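Local coordinates for sensor protein (Shewanella sp. W3-18-1, PDB 3MYF) that probably relays phosphoryl groups in two-component signalling, as the histidine-containing phosphotransfer (HPt) domain of a hybrid sensor histidine kinase, at residues A50-T55 with S80-Q85; T42-N47 with D90-I95; D31-T36 with H57-A62; H4-D9 with E24-L29. One frame throughout, in Å; residues are numbered along the deposited sequence. Where two conformers were deposited one is given.

Contact 1: residues A50-T55 with S80-Q85; sequences ATMLST and SALKRQ
Leu-82 has CG anti to its carbonyl carbon (chi1 -71°), and Met-52 has CG opposite its backbone N (chi1 -174°). These two settings bring Leu-82 CD1 to 3.7 Å from Met-52 CG. The two side chains cross at about a right angle, so one methyl of the leucine rests against the root of the selenomethionine. The same CD1 lies 3.8 Å from Leu-53 CA. It therefore sits on the backbone of helix 49-63 between two successive side chains. Beyond CG, Met-52 bends twice and leads away from residues 80-85, toward Ala-43 and Leu-44 of helix 19-46. Leu-53 serves the outer part of the contact. Its CD1 meets Lys-83 CG at 4.2 Å, again with the side chains nearly perpendicular. Lys-83 lends only aliphatic carbon here; the rest of its chain runs off. No hydrogen bond crosses between the segments. The second helix ends at this contact. Gln-85 has positive phi (69°), and its N bonds to Leu-82 O at 2.9 Å, within a Schellman motif. The two helices run antiparallel, as neighbours do in the four-helix bundle of HPt domains.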
# COMPACT_ATOMS: atom_id res chain seq x y z
N ALA A 50 3.38 -16.50 13.52
CA ALA A 50 2.17 -15.75 13.12
C ALA A 50 2.46 -14.43 12.39
O ALA A 50 1.81 -14.10 11.40
CB ALA A 50 1.28 -15.46 14.35
N THR A 51 3.39 -13.65 12.93
CA THR A 51 3.78 -12.38 12.31
C THR A 51 4.37 -12.60 10.91
O THR A 51 4.08 -11.84 9.96
CB THR A 51 4.80 -11.65 13.16
OG1 THR A 51 4.22 -11.33 14.43
CG2 THR A 51 5.25 -10.37 12.47
N MSE A 52 5.22 -13.62 10.79
CA MSE A 52 5.81 -13.97 9.50
C MSE A 52 4.72 -14.28 8.47
O MSE A 52 4.74 -13.75 7.36
CB MSE A 52 6.81 -15.13 9.62
CG MSE A 52 7.54 -15.43 8.32
SE MSE A 52 8.68 -13.96 7.73
CE MSE A 52 10.25 -14.29 8.89
N LEU A 53 3.78 -15.14 8.84
CA LEU A 53 2.67 -15.50 7.95
C LEU A 53 1.85 -14.29 7.51
O LEU A 53 1.66 -14.08 6.30
CB LEU A 53 1.75 -16.54 8.59
CG LEU A 53 0.48 -17.00 7.82
CD1 LEU A 53 0.72 -17.35 6.34
CD2 LEU A 53 -0.13 -18.21 8.52
N SER A 54 1.37 -13.49 8.46
CA SER A 54 0.55 -12.33 8.14
C SER A 54 1.28 -11.39 7.18
O SER A 54 0.69 -10.93 6.20
CB SER A 54 0.14 -11.56 9.39
OG SER A 54 -0.44 -10.32 9.04
N THR A 55 2.55 -11.12 7.46
CA THR A 55 3.24 -10.15 6.62
C THR A 55 3.59 -10.69 5.23
O THR A 55 3.56 -9.93 4.24
CB THR A 55 4.40 -9.33 7.32
OG1 THR A 55 5.66 -9.48 6.63
CG2 THR A 55 4.53 -9.60 8.83
N SER A 80 2.85 -20.84 1.46
CA SER A 80 2.36 -22.22 1.42
C SER A 80 3.01 -23.05 2.53
O SER A 80 2.33 -23.73 3.28
CB SER A 80 2.64 -22.88 0.05
OG SER A 80 2.04 -22.15 -1.00
N ALA A 81 4.33 -22.96 2.63
CA ALA A 81 5.06 -23.70 3.69
C ALA A 81 4.60 -23.32 5.12
O ALA A 81 4.35 -24.19 5.95
CB ALA A 81 6.58 -23.54 3.53
N LEU A 82 4.47 -22.03 5.40
CA LEU A 82 3.99 -21.58 6.72
C LEU A 82 2.58 -22.08 7.00
O LEU A 82 2.26 -22.42 8.14
CB LEU A 82 4.03 -20.05 6.83
CG LEU A 82 5.42 -19.42 6.93
CD1 LEU A 82 5.30 -17.90 6.73
CD2 LEU A 82 6.07 -19.76 8.28
N LYS A 83 1.75 -22.15 5.96
CA LYS A 83 0.38 -22.62 6.11
C LYS A 83 0.36 -24.12 6.42
O LYS A 83 -0.62 -24.60 7.00
CB LYS A 83 -0.48 -22.31 4.87
CG LYS A 83 -0.84 -20.83 4.69
CD LYS A 83 -2.05 -20.59 3.77
CE LYS A 83 -1.82 -21.05 2.33
NZ LYS A 83 -2.80 -20.46 1.36
N ARG A 84 1.43 -24.82 6.04
CA ARG A 84 1.63 -26.24 6.41
C ARG A 84 2.34 -26.41 7.77
O ARG A 84 2.63 -27.52 8.19
CB ARG A 84 2.44 -26.98 5.33
CG ARG A 84 1.85 -26.90 3.93
CD ARG A 84 2.56 -27.83 2.93
NE ARG A 84 3.98 -27.52 2.70
CZ ARG A 84 4.45 -26.73 1.73
NH1 ARG A 84 5.76 -26.52 1.61
NH2 ARG A 84 3.62 -26.14 0.88
N GLN A 85 2.63 -25.29 8.43
CA GLN A 85 3.30 -25.29 9.73
C GLN A 85 4.76 -25.71 9.71
O GLN A 85 5.29 -26.23 10.71
CB GLN A 85 2.51 -26.06 10.81
CG GLN A 85 1.23 -25.36 11.25
CD GLN A 85 1.45 -23.98 11.90
OE1 GLN A 85 0.49 -23.26 12.17
NE2 GLN A 85 2.71 -23.62 12.14

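Contact 2: residues T42-N47 with D90-I95; sequences TALGQN and DLEPEI
Leu-44 carries the whole of its side of this contact, against Glu-92 and Ile-95. Its CB points toward residues 90-95 but does not touch them. CG is anti to the backbone N (chi1 -179°), which carries the fork outward from helix 19-46. The two methyls then part company. CD1 reaches Glu-92 CG at 4.2 Å, and the two side chains cross at about a right angle. CD2 reaches Ile-95 CG2, also at 4.2 Å. Here the side chains slide past each other in opposite directions, methyl against methyl. Both partners stand on the first turn of helix 92-116, and each takes one methyl of the fork. Leu-91 is at the N-cap position of that helix, and Ile-95 N bonds to Leu-91 O at 2.9 Å. Val-88, in the loop before, packs on both Leu-44 and Ile-95. Ile-95 lies on the buried side. Glu-92 is exposed and extended beyond CG, so its carboxylate is carried on past the leucine. No hydrogen bond joins the segments. The contact is made by carbon alone, at ordinary van der Waals separations. It implies hydrophobic and dispersion attraction, with the methylene part of a glutamate serving as apolar surface. The carboxylate, placed at a helix start, may gain something from the helix dipole.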
# COMPACT_ATOMS: atom_id res chain seq x y z
N THR A 42 12.58 -9.12 11.72
CA THR A 42 12.33 -9.28 13.15
C THR A 42 11.72 -10.65 13.43
O THR A 42 12.16 -11.35 14.35
CB THR A 42 11.42 -8.17 13.70
OG1 THR A 42 12.03 -6.90 13.42
CG2 THR A 42 11.24 -8.28 15.21
N ALA A 43 10.73 -11.03 12.63
CA ALA A 43 10.09 -12.35 12.77
C ALA A 43 11.09 -13.51 12.58
O ALA A 43 11.03 -14.52 13.29
CB ALA A 43 8.89 -12.49 11.82
N LEU A 44 12.04 -13.34 11.67
CA LEU A 44 13.09 -14.35 11.47
C LEU A 44 13.95 -14.54 12.74
O LEU A 44 14.22 -15.68 13.15
CB LEU A 44 13.95 -14.00 10.25
CG LEU A 44 15.09 -14.94 9.85
CD1 LEU A 44 14.52 -16.30 9.40
CD2 LEU A 44 15.95 -14.34 8.76
N GLY A 45 14.38 -13.44 13.35
CA GLY A 45 15.20 -13.48 14.56
C GLY A 45 14.42 -14.01 15.75
O GLY A 45 14.98 -14.71 16.61
N GLN A 46 13.13 -13.69 15.78
CA GLN A 46 12.26 -14.03 16.91
C GLN A 46 11.61 -15.39 16.76
O GLN A 46 10.98 -15.88 17.70
CB GLN A 46 11.15 -12.99 17.09
CG GLN A 46 11.62 -11.62 17.55
CD GLN A 46 10.58 -10.95 18.44
OE1 GLN A 46 10.59 -11.13 19.66
NE2 GLN A 46 9.68 -10.19 17.83
N ASN A 47 11.75 -16.00 15.58
CA ASN A 47 11.05 -17.24 15.26
C ASN A 47 9.55 -17.10 15.52
O ASN A 47 8.93 -17.91 16.21
CB ASN A 47 11.68 -18.43 16.00
CG ASN A 47 13.01 -18.86 15.39
OD1 ASN A 47 13.06 -19.22 14.22
ND2 ASN A 47 14.08 -18.81 16.17
N ASP A 90 13.13 -23.32 9.43
CA ASP A 90 13.39 -24.20 8.31
C ASP A 90 13.25 -23.47 6.97
O ASP A 90 13.66 -23.99 5.92
CB ASP A 90 12.47 -25.42 8.35
CG ASP A 90 12.82 -26.37 9.50
OD1 ASP A 90 13.78 -26.13 10.28
OD2 ASP A 90 12.10 -27.38 9.61
N LEU A 91 12.70 -22.26 7.01
CA LEU A 91 12.52 -21.46 5.80
C LEU A 91 13.55 -20.36 5.69
O LEU A 91 13.46 -19.51 4.79
CB LEU A 91 11.10 -20.88 5.73
CG LEU A 91 9.96 -21.88 5.53
CD1 LEU A 91 8.62 -21.27 5.91
CD2 LEU A 91 9.94 -22.39 4.11
N GLU A 92 14.56 -20.39 6.57
CA GLU A 92 15.59 -19.34 6.58
C GLU A 92 16.21 -19.10 5.19
O GLU A 92 16.36 -17.95 4.81
CB GLU A 92 16.68 -19.61 7.64
CG GLU A 92 17.69 -18.46 7.75
CD GLU A 92 18.93 -18.80 8.58
OE1 GLU A 92 19.67 -17.86 8.96
OE2 GLU A 92 19.17 -20.00 8.84
N PRO A 93 16.58 -20.18 4.45
CA PRO A 93 17.15 -19.94 3.13
C PRO A 93 16.23 -19.10 2.21
O PRO A 93 16.68 -18.13 1.60
CB PRO A 93 17.35 -21.36 2.57
CG PRO A 93 17.58 -22.20 3.81
CD PRO A 93 16.58 -21.62 4.77
N GLU A 94 14.95 -19.46 2.16
CA GLU A 94 13.98 -18.74 1.30
C GLU A 94 13.67 -17.34 1.81
O GLU A 94 13.50 -16.40 1.02
CB GLU A 94 12.67 -19.53 1.14
CG GLU A 94 12.82 -20.82 0.35
CD GLU A 94 13.03 -22.06 1.22
OE1 GLU A 94 13.50 -21.97 2.38
OE2 GLU A 94 12.74 -23.15 0.71
N ILE A 95 13.62 -17.19 3.14
CA ILE A 95 13.34 -15.87 3.71
C ILE A 95 14.50 -14.92 3.46
O ILE A 95 14.30 -13.74 3.10
CB ILE A 95 12.96 -15.96 5.20
CG1 ILE A 95 11.60 -16.65 5.33
CG2 ILE A 95 12.98 -14.58 5.85
CD1 ILE A 95 11.30 -17.20 6.75

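Contact 3: residues D31-T36 with H57-A62; sequences DSLPET and HKLHGA
Leu-59 meets Thr-36 and Leu-33 with one methyl each. Its CG is anti to the backbone N (chi1 -175°), which extends the fork toward helix 19-46. CD2 packs on Thr-36 CG2 at 3.9 Å. This is the closer of the two approaches, and the side chains cross obliquely. CD1 meets Leu-33 CD2 at 4.1 Å, where the leucines stand at about a right angle. Thr-36 uses its methyl for this because CG2 is opposite the backbone N, while OG1 is turned to the other side of CB. Only one turn separates Leu-33 from Thr-36, so both can hold the same leucine. Their helix is kinked here, since the N atoms of Pro-34 and Glu-35 lack bonds to the preceding turn. Away from this apolar patch the contact is looser. Ala-62 makes no contact with residues 31-36. The CB of Lys-58 points toward helix 19-46, but its chain leads away. Its NZ reaches across the subunit interface instead, to a salt bridge with Asp-31 of the second subunit, so the polar side serves the dimer. His-57 to Gly-61 matches the His-x-Leu-x-Gly pattern of HPt domains, and His-57 is probably the phosphoryl-accepting histidine; it lies away from this contact. The remaining bundle helices close in on the core. Helix 92-116 brings Leu-102 against both Leu-33 and Leu-59, and helix 69-83 places Cys-75 on Leu-59.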
# COMPACT_ATOMS: atom_id res chain seq x y z
N ASP A 31 5.97 2.36 -0.75
CA ASP A 31 5.72 2.97 0.55
C ASP A 31 5.70 1.91 1.66
O ASP A 31 6.19 2.15 2.76
CB ASP A 31 4.40 3.75 0.56
CG ASP A 31 4.22 4.60 1.82
OD1 ASP A 31 5.16 5.34 2.19
OD2 ASP A 31 3.12 4.56 2.43
N SER A 32 5.16 0.74 1.34
CA SER A 32 4.94 -0.34 2.33
C SER A 32 6.18 -1.22 2.55
O SER A 32 6.27 -1.93 3.54
CB SER A 32 3.78 -1.22 1.89
OG SER A 32 4.17 -2.07 0.82
N LEU A 33 7.14 -1.18 1.63
CA LEU A 33 8.26 -2.13 1.68
C LEU A 33 9.23 -1.97 2.88
O LEU A 33 9.66 -2.97 3.44
CB LEU A 33 9.02 -2.18 0.35
CG LEU A 33 8.43 -3.10 -0.72
CD1 LEU A 33 9.22 -2.95 -2.02
CD2 LEU A 33 8.47 -4.55 -0.24
N PRO A 34 9.57 -0.72 3.29
CA PRO A 34 10.51 -0.69 4.41
C PRO A 34 9.96 -1.36 5.69
O PRO A 34 10.71 -2.10 6.35
CB PRO A 34 10.80 0.80 4.59
CG PRO A 34 10.62 1.35 3.18
CD PRO A 34 9.40 0.63 2.71
N GLU A 35 8.67 -1.13 5.99
CA GLU A 35 8.00 -1.77 7.13
C GLU A 35 7.89 -3.29 6.97
O GLU A 35 8.04 -4.04 7.94
CB GLU A 35 6.61 -1.15 7.36
CG GLU A 35 5.73 -1.87 8.37
CD GLU A 35 6.12 -1.61 9.82
OE1 GLU A 35 7.24 -1.11 10.06
OE2 GLU A 35 5.30 -1.91 10.71
N THR A 36 7.60 -3.76 5.75
CA THR A 36 7.54 -5.19 5.46
C THR A 36 8.89 -5.86 5.71
O THR A 36 8.94 -6.93 6.36
CB THR A 36 7.07 -5.44 4.02
OG1 THR A 36 5.70 -5.02 3.90
CG2 THR A 36 7.18 -6.93 3.66
N HIS A 57 1.81 -12.96 3.67
CA HIS A 57 0.52 -13.01 2.99
C HIS A 57 0.15 -11.70 2.30
O HIS A 57 -0.30 -11.71 1.16
CB HIS A 57 -0.58 -13.43 3.97
CG HIS A 57 -1.95 -13.40 3.37
ND1 HIS A 57 -2.88 -12.44 3.70
CD2 HIS A 57 -2.53 -14.19 2.44
CE1 HIS A 57 -3.99 -12.66 3.01
NE2 HIS A 57 -3.81 -13.72 2.25
N LYS A 58 0.36 -10.57 2.98
CA LYS A 58 -0.01 -9.27 2.43
C LYS A 58 0.92 -8.91 1.29
O LYS A 58 0.48 -8.38 0.28
CB LYS A 58 0.01 -8.18 3.50
CG LYS A 58 -1.06 -8.34 4.55
CD LYS A 58 -0.77 -7.49 5.76
CE LYS A 58 -1.87 -7.68 6.77
NZ LYS A 58 -1.82 -6.68 7.85
N LEU A 59 2.21 -9.22 1.46
CA LEU A 59 3.20 -9.02 0.41
C LEU A 59 2.89 -9.86 -0.82
O LEU A 59 3.03 -9.39 -1.96
CB LEU A 59 4.61 -9.33 0.91
CG LEU A 59 5.78 -9.06 -0.04
CD1 LEU A 59 5.73 -7.64 -0.61
CD2 LEU A 59 7.10 -9.34 0.64
N HIS A 60 2.49 -11.11 -0.58
CA HIS A 60 2.10 -12.03 -1.66
C HIS A 60 0.98 -11.40 -2.50
O HIS A 60 1.06 -11.40 -3.74
CB HIS A 60 1.64 -13.38 -1.08
CG HIS A 60 1.51 -14.47 -2.11
ND1 HIS A 60 0.95 -15.70 -1.81
CD2 HIS A 60 1.84 -14.52 -3.42
CE1 HIS A 60 0.96 -16.46 -2.89
NE2 HIS A 60 1.50 -15.77 -3.88
N GLY A 61 -0.03 -10.87 -1.82
CA GLY A 61 -1.17 -10.23 -2.47
C GLY A 61 -0.69 -9.13 -3.39
O GLY A 61 -1.01 -9.13 -4.59
N ALA A 62 0.11 -8.21 -2.85
CA ALA A 62 0.72 -7.13 -3.63
C ALA A 62 1.53 -7.60 -4.83
O ALA A 62 1.38 -7.06 -5.93
CB ALA A 62 1.57 -6.23 -2.76

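Contact 4: residues H4-D9 with E24-L29; sequences HTLNWD and EMLKML
Leu-6 is extended (phi -146°, psi 128°) just before helix 8-14, whereas residues 24-29 are helical throughout, and Trp-8 and Leu-26 have the nearest CA atoms, 9.6 Å apart. Long side chains bridge that gap. Leu-26 has CG anti to its carbonyl carbon (chi1 -75°), and its fork reaches two partners. CD2 meets Leu-6 CD1 at 4.1 Å. CD1 approaches the six-membered ring of Trp-8, lying 4.0 Å from Trp-8 CE3 and 4.0 Å from Trp-8 CZ3. This methyl comes at the edge of the indole, near its plane, and does not stack on a face. Asn-7, between the two contact residues, is at the N-cap position. Its OD1 accepts a hydrogen bond from Leu-10 N, which fixes the start of the helix that carries Trp-8. No hydrogen bond crosses the contact. The N-terminal segment is laid over the bundle in this way. Helix 92-116 supports it, with Ala-108 and Val-112 on Leu-6 and Leu-116 on Trp-8. Leu-23 of helix 19-46 also touches the tryptophan. Cys-66, in the loop between helices 49-63 and 69-83, packs on Leu-26.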
# COMPACT_ATOMS: atom_id res chain seq x y z
N HIS A 4 13.47 -10.21 -13.95
CA HIS A 4 13.13 -11.16 -12.90
C HIS A 4 12.75 -10.44 -11.60
O HIS A 4 11.98 -10.98 -10.79
CB HIS A 4 14.28 -12.14 -12.64
N THR A 5 13.33 -9.26 -11.40
CA THR A 5 13.10 -8.45 -10.21
C THR A 5 11.87 -7.58 -10.40
O THR A 5 10.96 -7.61 -9.59
CB THR A 5 14.35 -7.59 -9.87
OG1 THR A 5 15.43 -8.44 -9.51
CG2 THR A 5 14.07 -6.62 -8.71
N LEU A 6 11.85 -6.81 -11.48
CA LEU A 6 10.71 -5.95 -11.79
C LEU A 6 10.54 -5.86 -13.30
O LEU A 6 11.48 -5.56 -14.02
CB LEU A 6 10.88 -4.55 -11.18
CG LEU A 6 9.88 -3.45 -11.55
CD1 LEU A 6 8.46 -3.79 -11.15
CD2 LEU A 6 10.30 -2.11 -10.93
N ASN A 7 9.32 -6.14 -13.75
CA ASN A 7 8.96 -6.16 -15.16
C ASN A 7 7.80 -5.21 -15.40
O ASN A 7 6.63 -5.57 -15.22
CB ASN A 7 8.63 -7.59 -15.60
CG ASN A 7 8.30 -7.70 -17.09
OD1 ASN A 7 7.89 -6.73 -17.72
ND2 ASN A 7 8.45 -8.90 -17.63
N TRP A 8 8.13 -3.98 -15.81
CA TRP A 8 7.15 -2.91 -16.04
C TRP A 8 6.01 -3.34 -16.96
O TRP A 8 4.84 -3.05 -16.70
CB TRP A 8 7.86 -1.65 -16.57
CG TRP A 8 6.95 -0.60 -17.15
CD1 TRP A 8 6.91 -0.18 -18.45
CD2 TRP A 8 5.98 0.19 -16.45
NE1 TRP A 8 5.97 0.80 -18.61
CE2 TRP A 8 5.38 1.05 -17.39
CE3 TRP A 8 5.55 0.24 -15.11
CZ2 TRP A 8 4.37 1.96 -17.05
CZ3 TRP A 8 4.54 1.15 -14.77
CH2 TRP A 8 3.97 2.00 -15.74
N ASP A 9 6.36 -4.06 -18.03
CA ASP A 9 5.38 -4.52 -19.01
C ASP A 9 4.40 -5.53 -18.43
O ASP A 9 3.21 -5.51 -18.75
CB ASP A 9 6.08 -5.06 -20.26
CG ASP A 9 6.50 -3.95 -21.22
OD1 ASP A 9 5.74 -2.97 -21.36
OD2 ASP A 9 7.59 -4.07 -21.82
N GLU A 24 0.53 3.62 -9.66
CA GLU A 24 -0.00 3.84 -8.32
C GLU A 24 0.22 2.61 -7.44
O GLU A 24 0.59 2.75 -6.28
CB GLU A 24 -1.48 4.26 -8.34
CG GLU A 24 -2.13 4.43 -6.96
CD GLU A 24 -1.38 5.38 -6.01
OE1 GLU A 24 -0.78 6.39 -6.45
OE2 GLU A 24 -1.41 5.14 -4.79
N MSE A 25 0.00 1.43 -8.01
CA MSE A 25 0.28 0.17 -7.32
C MSE A 25 1.75 0.08 -6.93
O MSE A 25 2.08 -0.36 -5.84
CB MSE A 25 -0.07 -1.04 -8.20
CG MSE A 25 -1.44 -0.98 -8.81
SE MSE A 25 -2.45 -2.57 -8.44
CE MSE A 25 -2.34 -2.46 -6.50
N LEU A 26 2.63 0.52 -7.83
CA LEU A 26 4.06 0.48 -7.56
C LEU A 26 4.40 1.48 -6.45
O LEU A 26 5.23 1.19 -5.59
CB LEU A 26 4.87 0.74 -8.83
CG LEU A 26 4.93 -0.43 -9.84
CD1 LEU A 26 5.72 -0.03 -11.08
CD2 LEU A 26 5.50 -1.72 -9.22
N LYS A 27 3.70 2.62 -6.45
CA LYS A 27 3.85 3.61 -5.37
C LYS A 27 3.45 3.00 -4.01
O LYS A 27 4.18 3.16 -3.03
CB LYS A 27 3.04 4.88 -5.65
CG LYS A 27 3.68 5.88 -6.62
CD LYS A 27 2.74 7.01 -6.98
CE LYS A 27 3.41 8.02 -7.93
NZ LYS A 27 2.48 9.08 -8.41
N MSE A 28 2.32 2.30 -3.99
CA MSE A 28 1.78 1.72 -2.76
C MSE A 28 2.70 0.62 -2.24
O MSE A 28 2.91 0.50 -1.04
CB MSE A 28 0.36 1.19 -2.96
CG MSE A 28 -0.68 2.24 -3.37
SE MSE A 28 -2.51 1.58 -3.24
CE MSE A 28 -3.40 2.69 -4.54
N LEU A 29 3.23 -0.19 -3.16
CA LEU A 29 4.17 -1.24 -2.77
C LEU A 29 5.43 -0.63 -2.14
O LEU A 29 5.82 -1.03 -1.05
CB LEU A 29 4.54 -2.11 -3.98
CG LEU A 29 5.56 -3.23 -3.77
CD1 LEU A 29 4.94 -4.26 -2.83
CD2 LEU A 29 5.93 -3.87 -5.07

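From the N terminus, contact 4 closes first, fastening the leading segment 4-9 to the early part of helix 19-46. It is complete before any other begins. Contact 3 follows, pairing the middle of helix 19-46 with helix 49-63. Contact 2 opens farther along helix 19-46 and closes at the start of helix 92-116. Contact 1 lies wholly within that span and ties helix 49-63 to helix 69-83. Contact 3 crosses both 1 and 2. Contacts 1 and 2 touch through Met-52 and Ile-95; contacts 3 and 4 meet through Leu-29. Contact 4 lies across the chain's centre from contacts 1 and 2. Together the four link all the bundle helices.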